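Local coordinates for protein MGS-M5 (Unidentified, PDB 4Q3N) that probably catalyses the NAD-dependent interconversion of L-lactate and pyruvate, as a lactate dehydrogenase recovered from a deep-sea metagenome, at residues K289-E292 and K293-S296. Residues are numbered along the deposited sequence; the frame is centred on the assembly and turned at random.
Sequences KLNE and KENS
N291 and E294 exchange two hydrogen bonds, each side chain accepting from the other residue's backbone. The amide oxygen OD1 of N291 takes the N-H of E294 at 2.9 Å, almost end-on. The first torsion of N291 brings it there: CG sits between backbone N and carbonyl carbon (chi1 64°), folding the short side chain back over the first turn. In return, the carboxylate oxygen OE1 of E294 receives N291 N, also at 2.9 Å, but the donor stands 39° above the carboxylate plane. E294 gets there with CG anti to its carbonyl carbon and an extended chain beyond. This reciprocal pair, a capping box with N291 as N-cap, caps the N-terminus of helix 292-311, the last helix of the C-terminal domain in this lactate/malate dehydrogenase fold. The first backbone N-H groups of a helix lack intrahelical carbonyl acceptors, and the N291 side chain supplies one to E294 N. The two flat end groups lie stacked, their planes 28° apart, and OD1 of N291 comes within 3.1 Å of E294 CG. S185 OG also hydrogen-bonds OE1 of the buried E294, and these two partners would limit rotation of the carboxylate. Ahead of the cap, L290 runs obliquely past E294, its CB 3.9 Å from E294 OE1; its CD1 approaches OD1 of N295 at the same distance, and it also packs on C183 and Y263. ND2 of N295 donates a hydrogen bond to OD1 of D264. Regular helical bonding follows: N295 N reaches N291 O at 2.9 Å, and S296 N reaches E292 O at 3.1 Å.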
loop_
_atom_site.group_PDB
_atom_site.type_symbol
_atom_site.label_atom_id
_atom_site.label_comp_id
_atom_site.label_asym_id
_atom_site.label_seq_id
_atom_site.Cartn_x
_atom_site.Cartn_y
_atom_site.Cartn_z
ATOM N N LYS A 289 -12.517 15.973 28.448
ATOM C CA LYS A 289 -13.184 16.134 29.761
ATOM C C LYS A 289 -12.936 14.849 30.560
ATOM O O LYS A 289 -13.520 13.817 30.261
ATOM C CB LYS A 289 -14.706 16.389 29.623
ATOM C CG LYS A 289 -15.147 17.778 29.135
ATOM C CD LYS A 289 -16.657 18.007 29.464
ATOM C CE LYS A 289 -17.062 19.490 29.556
ATOM N NZ LYS A 289 -17.425 20.181 28.265
ATOM N N LEU A 290 -12.087 14.904 31.581
ATOM C CA LEU A 290 -11.759 13.709 32.356
ATOM C C LEU A 290 -12.718 13.606 33.501
ATOM O O LEU A 290 -13.163 14.639 33.989
ATOM C CB LEU A 290 -10.321 13.771 32.893
ATOM C CG LEU A 290 -9.257 13.823 31.822
ATOM C CD1 LEU A 290 -7.823 13.778 32.471
ATOM C CD2 LEU A 290 -9.428 12.731 30.772
ATOM N N ASN A 291 -13.021 12.394 33.975
ATOM C CA ASN A 291 -13.843 12.329 35.183
ATOM C C ASN A 291 -12.937 12.507 36.395
ATOM O O ASN A 291 -11.727 12.634 36.263
ATOM C CB ASN A 291 -14.688 11.040 35.257
ATOM C CG ASN A 291 -13.860 9.773 35.363
ATOM O OD1 ASN A 291 -12.703 9.802 35.740
ATOM N ND2 ASN A 291 -14.469 8.637 35.012
ATOM N N GLU A 292 -13.518 12.545 37.571
ATOM C CA GLU A 292 -12.771 12.852 38.794
ATOM C C GLU A 292 -11.619 11.877 39.045
ATOM O O GLU A 292 -10.495 12.282 39.375
ATOM C CB GLU A 292 -13.750 12.862 39.963
ATOM C CG GLU A 292 -13.158 13.095 41.314
ATOM C CD GLU A 292 -14.234 13.117 42.407
ATOM O OE1 GLU A 292 -15.432 13.272 42.061
ATOM O OE2 GLU A 292 -13.876 12.979 43.601
ATOM N N LYS A 293 -11.894 10.588 38.888
ATOM C CA LYS A 293 -10.850 9.578 39.031
ATOM C C LYS A 293 -9.683 9.808 38.060
ATOM O O LYS A 293 -8.527 9.847 38.464
ATOM C CB LYS A 293 -11.441 8.184 38.825
ATOM C CG LYS A 293 -10.414 7.061 38.813
ATOM C CD LYS A 293 -11.087 5.688 38.697
ATOM C CE LYS A 293 -10.046 4.561 38.538
ATOM N NZ LYS A 293 -10.611 3.174 38.499
ATOM N N GLU A 294 -9.987 9.985 36.779
ATOM C CA GLU A 294 -8.946 10.145 35.746
ATOM C C GLU A 294 -8.132 11.422 35.969
ATOM O O GLU A 294 -6.913 11.454 35.769
ATOM C CB GLU A 294 -9.613 10.177 34.355
ATOM C CG GLU A 294 -10.250 8.882 33.995
ATOM C CD GLU A 294 -11.312 9.027 32.902
ATOM O OE1 GLU A 294 -11.710 10.176 32.577
ATOM O OE2 GLU A 294 -11.777 7.984 32.406
ATOM N N ASN A 295 -8.812 12.492 36.379
ATOM C CA ASN A 295 -8.104 13.735 36.599
ATOM C C ASN A 295 -7.101 13.576 37.748
ATOM O O ASN A 295 -5.963 14.060 37.699
ATOM C CB ASN A 295 -9.084 14.870 36.903
ATOM C CG ASN A 295 -8.545 16.223 36.471
ATOM O OD1 ASN A 295 -7.892 16.343 35.438
ATOM N ND2 ASN A 295 -8.792 17.238 37.272
ATOM N N SER A 296 -7.557 12.898 38.788
ATOM C CA SER A 296 -6.693 12.552 39.905
ATOM C C SER A 296 -5.513 11.694 39.431
ATOM O O SER A 296 -4.354 11.906 39.841
ATOM C CB SER A 296 -7.497 11.833 40.975
ATOM O OG SER A 296 -6.658 11.477 42.042
#